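Side-chain contacts in putative acetyltransferase (Nocardia farcinica, PDB 3D9W), which probably transfers acetyl groups from acetyl-coenzyme A to the amino nitrogen of arylamines, as an arylamine N-acetyltransferase: residues A[197-200]-A[201-204]; A[205-208]-A[209-213]; A[214-217]-A[218-221]; A[277-281]-A[282-286]. All blocks are in the same frame, centred on the assembly; numbering follows the deposited sequence.

Following the chain from the N terminus, contact 1 starts helix 200-212 where the loop after strand 188-193 ends, and contact 2 continues along the same helix to its C-terminal end. Contact 3 lies in the loop that leads on to strand 223-227 and folds back on that end: S216 OG meets V210 O, and T219 OG1 meets S213 O. Contact 4 comes much later, where helix 273-280 gives way to the last modelled residues. Each contact closes only a short turn, so they run in series and none nests in or crosses another. Contacts 3 and 4 nevertheless touch in space through R221 and W284, which brings the C-terminal segment beside the 214-221 loop.

Contact 1. Residues A[197-200]-A[201-204]; sequences PQYR and IDFE
D202 reaches back to the backbone N of Y199, the N-cap residue of helix 200-212, and so supplies one half of a capping box: the side chain of the third helical residue accepts from the N-cap amide. The modelled Y199 N to D202 OD2 distance is too short to be taken literally at this resolution, but the bond itself is plausible. Aspartate suits the place because its short chain, with CG beside its own backbone N (chi1 -50°), turns the carboxylate toward the start of the helix, where the negative charge is probably favoured. The carbonyl of Y199 opens the regular bonding, with F203 N donating to Y199 O at 3.0 Å.

Q198 flanks the same carboxylate. Its amide stacks on the D202 group with planes 15° apart, OE1 lying 3.6 Å from D202 CB. A chain bent at chi2 lets Q198 NE2 donate to P197 O at 3.3 Å, while OE1 is held by T104 on strand 99-107.

Farther out, R200 NE bonds to H10 O and the Y199 ring meets Y9 edge-to-face, so the N-terminal segment lies along this helix start. The buried F203 ring packs against Y83 and W11. One water bridges the two polar side chains, 3.1 Å from Q198 NE2 and weakly donating to D202 OD1 at 2.8 Å.

Contact 2. Residues A[205-208]-A[209-213]; sequences VGNH and FVSTS
The C-terminal half of helix 200-212 carries this contact, a run of i to i+4 pairs in which S211 and T212 turn their hydroxyls back onto the preceding turn. The backbone framework is regular: V210 N donates to G206 O at 3.0 Å and 173°, and F209 N to V205 O at 3.0 Å. On the buried side, S211 OG donates to N207 O at 2.5 Å, a short length that should not be read as unusual strength, and S211 N reaches the same oxygen at 3.1 Å, so one carbonyl takes two donors. A chi1 of 65°, which sets OG between the backbone N and the carbonyl carbon, brings the hydroxyl to that oxygen.

T212 repeats the pattern one residue on, on the exposed side. T212 OG1 and T212 N both approach H208 O, though the modelled OG1 distance is too short to trust. That hydroxyl also sits over one face of the H208 ring, 3.1 Å from H208 CE1, and the two side chains cross at about a right angle.

N207 faces inward, its amide held by Y81 OH and V62 O, and V210 packs on Y83. G206, which lacks a side chain, suits a buried turn of the helix. For S211, a small residue whose donor bonds to its own helix, the chemistry implies that a hydroxyl can be buried there without calling on a partner outside the helix.

Contact 3. Residues A[214-217]-A[218-221]; sequences PRSP and FTTR
T219 and T220 send their hydroxyls back to the carbonyls of S216 and P217, across a type I beta-turn whose central residues are F218 and T219. The turn is closed by T220 N, which donates to P217 O at 3.0 Å. T220 OG1 is directed at the same oxygen, but its modelled distance is too short to carry weight. T219 OG1 donates to S216 O at 2.8 Å, tilted 30° from that carbonyl plane; its chi1 of 57° brings the hydroxyl to S216 O. S213 O lies near the same hydroxyl, whose single proton can be well directed at only one of the two.

The tight part of the contact surrounds S216, which is buried. Its OG, placed anti to the backbone N (chi1 162°), bonds to V210 O at the end of helix 200-212, and F218 N points weakly at it from 3.3 Å. A small hydroxyl can serve both, and S216 OG also lies 3.6 Å from F218 CB. The F218 ring continues inward, meeting Y81 and the V210 side chain, while F218 O bonds to N53 ND2.

The loose side holds P217, an exposed residue whose missing amide hydrogen is not needed by this turn, since at the first position it is the carbonyl that accepts. R221 is exposed too, but its CB lies against W284 while its O bonds to N53 ND2. The chemistry implies a turn fixed mainly by polar bonds to main-chain oxygens, with serine and threonine hydroxyls joining it to the helix end.

Contact 4. Residues A[277-281]-A[282-286]; sequences DALTT and GSWLE
Helix 273-280 ends in a short turn in which T281 leaves helical angles and G282 N donates to L279 O at 3.1 Å, a nearly straight bond of 172°. W284 adds a second donor to that carbonyl: its NE1 bonds to L279 O at 2.9 Å, lying in the carbonyl plane on a lone pair, whereas G282 N approaches from above the plane. Two different directions are thus used on one oxygen near the helix end. Tryptophan suits the place because its ring carries a donor and a broad apolar surface. With chi1 at 62° the indole folds back over the turn, and W284 CZ2 meets L279 CD1 at 3.7 Å, the two side chains crossing obliquely. G282, having no side chain, leaves room for the indole close to the backbone. L285 lays CG over the centre of one indole face, 3.6 Å above it, while L285 CD1 rests 3.4 Å from T280 O. T281 OG1 bonds only weakly to D277 O.

Around the contact, L279 touches L58, just beyond helix 54-57, and P222, which leads into strand 223-227; W284 packs on R221 and that same proline, setting the last modelled turn against the approach to strand 223-227.

Contact 1. Residues A[197-200]-A[201-204]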
loop_
_atom_site.group_PDB
_atom_site.type_symbol
_atom_site.label_atom_id
_atom_site.label_comp_id
_atom_site.label_asym_id
_atom_site.label_seq_id
_atom_site.Cartn_x
_atom_site.Cartn_y
_atom_site.Cartn_z
ATOM N N PRO A 197 8.739 -15.511 -6.714
ATOM C CA PRO A 197 9.687 -14.623 -6.032
ATOM C C PRO A 197 9.816 -13.322 -6.810
ATOM O O PRO A 197 10.065 -13.346 -8.014
ATOM C CB PRO A 197 10.983 -15.427 -6.056
ATOM C CG PRO A 197 10.501 -16.826 -5.998
ATOM C CD PRO A 197 9.358 -16.821 -6.978
ATOM N N GLN A 198 9.638 -12.195 -6.128
ATOM C CA GLN A 198 9.735 -10.884 -6.768
ATOM C C GLN A 198 10.824 -10.050 -6.104
ATOM O O GLN A 198 11.079 -10.188 -4.908
ATOM C CB GLN A 198 8.388 -10.163 -6.699
ATOM C CG GLN A 198 7.308 -10.818 -7.556
ATOM C CD GLN A 198 7.455 -10.512 -9.038
ATOM O OE1 GLN A 198 7.038 -9.449 -9.515
ATOM N NE2 GLN A 198 8.062 -11.435 -9.772
ATOM N N TYR A 199 11.462 -9.181 -6.883
ATOM C CA TYR A 199 12.544 -8.360 -6.369
ATOM C C TYR A 199 12.442 -6.883 -6.754
ATOM O O TYR A 199 11.593 -6.497 -7.555
ATOM C CB TYR A 199 13.855 -8.952 -6.852
ATOM C CG TYR A 199 13.998 -10.407 -6.476
ATOM C CD1 TYR A 199 14.312 -10.780 -5.172
ATOM C CD2 TYR A 199 13.798 -11.420 -7.419
ATOM C CE1 TYR A 199 14.429 -12.120 -4.810
ATOM C CE2 TYR A 199 13.909 -12.770 -7.063
ATOM C CZ TYR A 199 14.229 -13.109 -5.755
ATOM O OH TYR A 199 14.378 -14.429 -5.382
ATOM N N ARG A 200 13.318 -6.062 -6.179
ATOM C CA ARG A 200 13.308 -4.633 -6.441
ATOM C C ARG A 200 13.279 -4.278 -7.914
ATOM O O ARG A 200 12.600 -3.327 -8.305
ATOM C CB ARG A 200 14.494 -3.951 -5.739
ATOM C CG ARG A 200 14.226 -3.722 -4.252
ATOM C CD ARG A 200 15.216 -2.805 -3.550
ATOM N NE ARG A 200 16.499 -3.454 -3.318
ATOM C CZ ARG A 200 17.555 -3.327 -4.118
ATOM N NH1 ARG A 200 17.486 -2.563 -5.207
ATOM N NH2 ARG A 200 18.680 -3.975 -3.838
ATOM N N ILE A 201 13.999 -5.041 -8.735
ATOM C CA ILE A 201 14.027 -4.778 -10.176
ATOM C C ILE A 201 12.630 -4.982 -10.761
ATOM O O ILE A 201 12.201 -4.243 -11.650
ATOM C CB ILE A 201 14.994 -5.721 -10.922
ATOM C CG1 ILE A 201 16.251 -5.997 -10.072
ATOM C CG2 ILE A 201 15.386 -5.089 -12.253
ATOM C CD1 ILE A 201 17.302 -4.851 -9.997
ATOM N N ASP A 202 11.924 -5.992 -10.259
ATOM C CA ASP A 202 10.570 -6.293 -10.711
ATOM C C ASP A 202 9.631 -5.164 -10.298
ATOM O O ASP A 202 8.673 -4.860 -11.004
ATOM C CB ASP A 202 10.082 -7.598 -10.093
ATOM C CG ASP A 202 11.074 -8.718 -10.256
ATOM O OD1 ASP A 202 11.482 -8.972 -11.410
ATOM O OD2 ASP A 202 11.443 -9.346 -9.236
ATOM N N PHE A 203 9.902 -4.556 -9.144
ATOM C CA PHE A 203 9.083 -3.452 -8.664
ATOM C C PHE A 203 9.318 -2.214 -9.510
ATOM O O PHE A 203 8.394 -1.445 -9.749
ATOM C CB PHE A 203 9.404 -3.130 -7.209
ATOM C CG PHE A 203 8.785 -4.077 -6.229
ATOM C CD1 PHE A 203 8.137 -5.230 -6.665
ATOM C CD2 PHE A 203 8.850 -3.822 -4.862
ATOM C CE1 PHE A 203 7.564 -6.121 -5.752
ATOM C CE2 PHE A 203 8.279 -4.709 -3.944
ATOM C CZ PHE A 203 7.634 -5.861 -4.395
ATOM N N GLU A 204 10.550 -2.019 -9.974
ATOM C CA GLU A 204 10.841 -0.847 -10.786
ATOM C C GLU A 204 10.065 -0.905 -12.099
ATOM O O GLU A 204 9.582 0.114 -12.587
ATOM C CB GLU A 204 12.337 -0.729 -11.071
ATOM C CG GLU A 204 12.765 0.722 -11.308
ATOM C CD GLU A 204 13.975 0.857 -12.236
ATOM O OE1 GLU A 204 14.960 0.100 -12.060
ATOM O OE2 GLU A 204 13.944 1.734 -13.135
HETATM O O HOH W 1 9.881 -11.088 -12.294
#

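Contact 2. Residues A[205-208]-A[209-213]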
loop_
_atom_site.group_PDB
_atom_site.type_symbol
_atom_site.label_atom_id
_atom_site.label_comp_id
_atom_site.label_asym_id
_atom_site.label_seq_id
_atom_site.Cartn_x
_atom_site.Cartn_y
_atom_site.Cartn_z
ATOM N N VAL A 205 9.953 -2.098 -12.675
ATOM C CA VAL A 205 9.208 -2.256 -13.918
ATOM C C VAL A 205 7.754 -1.914 -13.621
ATOM O O VAL A 205 7.148 -1.058 -14.266
ATOM C CB VAL A 205 9.275 -3.718 -14.436
ATOM C CG1 VAL A 205 8.370 -3.896 -15.650
ATOM C CG2 VAL A 205 10.709 -4.076 -14.789
ATOM N N GLY A 206 7.210 -2.603 -12.625
ATOM C CA GLY A 206 5.834 -2.390 -12.232
ATOM C C GLY A 206 5.591 -0.935 -11.915
ATOM O O GLY A 206 4.555 -0.374 -12.279
ATOM N N ASN A 207 6.555 -0.316 -11.246
ATOM C CA ASN A 207 6.420 1.077 -10.882
ATOM C C ASN A 207 6.506 2.009 -12.080
ATOM O O ASN A 207 5.817 3.028 -12.114
ATOM C CB ASN A 207 7.472 1.476 -9.863
ATOM C CG ASN A 207 7.247 2.869 -9.332
ATOM O OD1 ASN A 207 6.201 3.158 -8.753
ATOM N ND2 ASN A 207 8.223 3.744 -9.534
ATOM N N HIS A 208 7.347 1.674 -13.055
ATOM C CA HIS A 208 7.477 2.510 -14.243
ATOM C C HIS A 208 6.196 2.471 -15.071
ATOM O O HIS A 208 5.895 3.402 -15.806
ATOM C CB HIS A 208 8.631 2.050 -15.127
ATOM C CG HIS A 208 8.721 2.805 -16.415
ATOM N ND1 HIS A 208 9.193 4.099 -16.486
ATOM C CD2 HIS A 208 8.321 2.481 -17.666
ATOM C CE1 HIS A 208 9.081 4.540 -17.725
ATOM N NE2 HIS A 208 8.553 3.578 -18.461
ATOM N N PHE A 209 5.453 1.378 -14.955
ATOM C CA PHE A 209 4.202 1.224 -15.680
ATOM C C PHE A 209 3.091 1.992 -14.974
ATOM O O PHE A 209 2.455 2.866 -15.559
ATOM C CB PHE A 209 3.829 -0.267 -15.775
ATOM C CG PHE A 209 2.496 -0.517 -16.417
ATOM C CD1 PHE A 209 1.325 -0.499 -15.659
ATOM C CD2 PHE A 209 2.401 -0.708 -17.791
ATOM C CE1 PHE A 209 0.070 -0.661 -16.267
ATOM C CE2 PHE A 209 1.156 -0.872 -18.412
ATOM C CZ PHE A 209 -0.015 -0.847 -17.650
ATOM N N VAL A 210 2.856 1.651 -13.715
ATOM C CA VAL A 210 1.818 2.291 -12.921
ATOM C C VAL A 210 1.887 3.804 -12.943
ATOM O O VAL A 210 0.859 4.485 -13.023
ATOM C CB VAL A 210 1.903 1.848 -11.447
ATOM C CG1 VAL A 210 1.189 2.849 -10.563
ATOM C CG2 VAL A 210 1.283 0.475 -11.280
ATOM N N SER A 211 3.108 4.321 -12.875
ATOM C CA SER A 211 3.324 5.759 -12.825
ATOM C C SER A 211 3.465 6.500 -14.150
ATOM O O SER A 211 3.095 7.672 -14.243
ATOM C CB SER A 211 4.556 6.053 -11.978
ATOM O OG SER A 211 5.707 5.524 -12.609
ATOM N N THR A 212 3.983 5.841 -15.180
ATOM C CA THR A 212 4.172 6.546 -16.437
ATOM C C THR A 212 3.404 6.028 -17.628
ATOM O O THR A 212 3.644 6.474 -18.744
ATOM C CB THR A 212 5.660 6.599 -16.822
ATOM O OG1 THR A 212 6.084 5.312 -17.270
ATOM C CG2 THR A 212 6.498 7.011 -15.633
ATOM N N SER A 213 2.478 5.103 -17.420
ATOM C CA SER A 213 1.724 4.586 -18.557
ATOM C C SER A 213 0.354 5.215 -18.733
ATOM O O SER A 213 -0.339 5.528 -17.752
ATOM C CB SER A 213 1.535 3.073 -18.458
ATOM O OG SER A 213 0.670 2.619 -19.504
#

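Contact 3. Residues A[214-217]-A[218-221]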
loop_
_atom_site.group_PDB
_atom_site.type_symbol
_atom_site.label_atom_id
_atom_site.label_comp_id
_atom_site.label_asym_id
_atom_site.label_seq_id
_atom_site.Cartn_x
_atom_site.Cartn_y
_atom_site.Cartn_z
ATOM N N PRO A 214 -0.054 5.418 -19.994
ATOM C CA PRO A 214 -1.359 6.002 -20.326
ATOM C C PRO A 214 -2.411 4.974 -19.955
ATOM O O PRO A 214 -3.453 5.301 -19.386
ATOM C CB PRO A 214 -1.273 6.196 -21.827
ATOM C CG PRO A 214 0.186 6.504 -22.020
ATOM C CD PRO A 214 0.843 5.453 -21.160
ATOM N N ARG A 215 -2.109 3.719 -20.278
ATOM C CA ARG A 215 -2.998 2.596 -19.986
ATOM C C ARG A 215 -3.359 2.547 -18.485
ATOM O O ARG A 215 -4.316 1.858 -18.083
ATOM C CB ARG A 215 -2.314 1.275 -20.392
ATOM C CG ARG A 215 -1.977 1.129 -21.888
ATOM C CD ARG A 215 -3.199 0.750 -22.745
ATOM N NE ARG A 215 -3.043 1.213 -24.131
ATOM C CZ ARG A 215 -3.982 1.127 -25.080
ATOM N NH1 ARG A 215 -5.168 0.576 -24.812
ATOM N NH2 ARG A 215 -3.747 1.625 -26.296
ATOM N N SER A 216 -2.605 3.296 -17.676
ATOM C CA SER A 216 -2.789 3.340 -16.221
ATOM C C SER A 216 -3.644 4.497 -15.681
ATOM O O SER A 216 -3.443 5.662 -16.037
ATOM C CB SER A 216 -1.407 3.375 -15.544
ATOM O OG SER A 216 -1.481 3.823 -14.194
ATOM N N PRO A 217 -4.609 4.183 -14.796
ATOM C CA PRO A 217 -5.504 5.187 -14.188
ATOM C C PRO A 217 -4.786 6.072 -13.149
ATOM O O PRO A 217 -5.150 7.237 -12.925
ATOM C CB PRO A 217 -6.588 4.329 -13.526
ATOM C CG PRO A 217 -6.567 3.050 -14.327
ATOM C CD PRO A 217 -5.094 2.820 -14.520
ATOM N N PHE A 218 -3.772 5.492 -12.515
ATOM C CA PHE A 218 -3.004 6.182 -11.490
ATOM C C PHE A 218 -2.337 7.464 -11.950
ATOM O O PHE A 218 -2.026 8.328 -11.140
ATOM C CB PHE A 218 -1.931 5.246 -10.937
ATOM C CG PHE A 218 -2.262 4.667 -9.599
ATOM C CD1 PHE A 218 -3.593 4.481 -9.213
ATOM C CD2 PHE A 218 -1.243 4.275 -8.733
ATOM C CE1 PHE A 218 -3.905 3.906 -7.976
ATOM C CE2 PHE A 218 -1.534 3.695 -7.489
ATOM C CZ PHE A 218 -2.869 3.510 -7.109
ATOM N N THR A 219 -2.108 7.573 -13.251
ATOM C CA THR A 219 -1.434 8.730 -13.826
ATOM C C THR A 219 -2.404 9.847 -14.156
ATOM O O THR A 219 -2.008 10.990 -14.387
ATOM C CB THR A 219 -0.732 8.340 -15.119
ATOM O OG1 THR A 219 -1.700 7.791 -16.017
ATOM C CG2 THR A 219 0.353 7.297 -14.853
ATOM N N THR A 220 -3.684 9.512 -14.176
ATOM C CA THR A 220 -4.707 10.478 -14.525
ATOM C C THR A 220 -5.074 11.464 -13.409
ATOM O O THR A 220 -4.395 12.474 -13.238
ATOM C CB THR A 220 -5.950 9.732 -15.031
ATOM O OG1 THR A 220 -6.511 8.942 -13.971
ATOM C CG2 THR A 220 -5.550 8.803 -16.194
ATOM N N ARG A 221 -6.139 11.183 -12.659
ATOM C CA ARG A 221 -6.565 12.075 -11.578
ATOM C C ARG A 221 -6.069 11.685 -10.181
ATOM O O ARG A 221 -5.555 10.582 -9.956
ATOM C CB ARG A 221 -8.091 12.164 -11.519
ATOM C CG ARG A 221 -8.783 10.851 -11.175
ATOM C CD ARG A 221 -9.468 10.333 -12.405
ATOM N NE ARG A 221 -10.389 9.245 -12.120
ATOM C CZ ARG A 221 -11.256 8.763 -13.009
ATOM N NH1 ARG A 221 -11.309 9.292 -14.238
ATOM N NH2 ARG A 221 -12.057 7.748 -12.677
#

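Contact 4. Residues A[277-281]-A[282-286]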
loop_
_atom_site.group_PDB
_atom_site.type_symbol
_atom_site.label_atom_id
_atom_site.label_comp_id
_atom_site.label_asym_id
_atom_site.label_seq_id
_atom_site.Cartn_x
_atom_site.Cartn_y
_atom_site.Cartn_z
ATOM N N ASP A 277 -2.164 24.687 -6.789
ATOM C CA ASP A 277 -2.642 25.469 -7.921
ATOM C C ASP A 277 -2.765 24.525 -9.127
ATOM O O ASP A 277 -3.827 24.426 -9.746
ATOM C CB ASP A 277 -1.649 26.599 -8.224
ATOM C CG ASP A 277 -2.143 27.962 -7.745
ATOM O OD1 ASP A 277 -2.555 28.081 -6.567
ATOM O OD2 ASP A 277 -2.112 28.923 -8.550
ATOM N N ALA A 278 -1.676 23.823 -9.437
ATOM C CA ALA A 278 -1.646 22.870 -10.550
ATOM C C ALA A 278 -2.731 21.811 -10.388
ATOM O O ALA A 278 -3.401 21.438 -11.348
ATOM C CB ALA A 278 -0.278 22.197 -10.627
ATOM N N LEU A 279 -2.890 21.328 -9.161
ATOM C CA LEU A 279 -3.885 20.315 -8.840
ATOM C C LEU A 279 -5.269 20.912 -9.077
ATOM O O LEU A 279 -6.083 20.377 -9.836
ATOM C CB LEU A 279 -3.749 19.929 -7.366
ATOM C CG LEU A 279 -3.817 18.458 -6.982
ATOM C CD1 LEU A 279 -5.132 17.860 -7.428
ATOM C CD2 LEU A 279 -2.646 17.735 -7.632
ATOM N N THR A 280 -5.505 22.032 -8.400
ATOM C CA THR A 280 -6.755 22.785 -8.437
ATOM C C THR A 280 -7.278 23.128 -9.821
ATOM O O THR A 280 -8.461 23.410 -9.981
ATOM C CB THR A 280 -6.582 24.101 -7.643
ATOM O OG1 THR A 280 -6.646 23.817 -6.243
ATOM C CG2 THR A 280 -7.650 25.124 -8.011
ATOM N N THR A 281 -6.408 23.096 -10.823
ATOM C CA THR A 281 -6.823 23.469 -12.170
ATOM C C THR A 281 -6.385 22.477 -13.225
ATOM O O THR A 281 -6.404 22.790 -14.407
ATOM C CB THR A 281 -6.226 24.818 -12.539
ATOM O OG1 THR A 281 -4.859 24.625 -12.910
ATOM C CG2 THR A 281 -6.265 25.769 -11.332
ATOM N N GLY A 282 -5.987 21.285 -12.796
ATOM C CA GLY A 282 -5.524 20.276 -13.734
ATOM C C GLY A 282 -6.547 19.864 -14.776
ATOM O O GLY A 282 -7.743 19.786 -14.489
ATOM N N SER A 283 -6.077 19.588 -15.988
ATOM C CA SER A 283 -6.966 19.187 -17.068
ATOM C C SER A 283 -7.702 17.918 -16.693
ATOM O O SER A 283 -8.655 17.526 -17.373
ATOM C CB SER A 283 -6.182 18.956 -18.366
ATOM O OG SER A 283 -5.196 17.951 -18.210
ATOM N N TRP A 284 -7.261 17.272 -15.615
ATOM C CA TRP A 284 -7.903 16.035 -15.164
ATOM C C TRP A 284 -9.364 16.274 -14.767
ATOM O O TRP A 284 -10.236 15.436 -15.026
ATOM C CB TRP A 284 -7.129 15.419 -13.982
ATOM C CG TRP A 284 -7.059 16.278 -12.733
ATOM C CD1 TRP A 284 -6.121 17.232 -12.432
ATOM C CD2 TRP A 284 -7.954 16.234 -11.611
ATOM N NE1 TRP A 284 -6.375 17.777 -11.195
ATOM C CE2 TRP A 284 -7.494 17.183 -10.669
ATOM C CE3 TRP A 284 -9.102 15.483 -11.308
ATOM C CZ2 TRP A 284 -8.141 17.398 -9.444
ATOM C CZ3 TRP A 284 -9.746 15.702 -10.080
ATOM C CH2 TRP A 284 -9.260 16.650 -9.170
ATOM N N LEU A 285 -9.619 17.420 -14.138
ATOM C CA LEU A 285 -10.967 17.786 -13.705
ATOM C C LEU A 285 -11.961 17.758 -14.864
ATOM O O LEU A 285 -13.136 17.421 -14.675
ATOM C CB LEU A 285 -10.983 19.189 -13.097
ATOM C CG LEU A 285 -10.214 19.469 -11.817
ATOM C CD1 LEU A 285 -10.089 20.972 -11.654
ATOM C CD2 LEU A 285 -10.924 18.865 -10.633
ATOM N N GLU A 286 -11.507 18.122 -16.060
ATOM C CA GLU A 286 -12.410 18.127 -17.198
ATOM C C GLU A 286 -12.986 16.736 -17.469
ATOM O O GLU A 286 -14.060 16.605 -18.054
ATOM C CB GLU A 286 -11.699 18.683 -18.432
ATOM C CG GLU A 286 -11.176 20.096 -18.200
ATOM C CD GLU A 286 -12.214 20.989 -17.511
ATOM O OE1 GLU A 286 -13.267 21.270 -18.132
ATOM O OE2 GLU A 286 -11.987 21.402 -16.345
#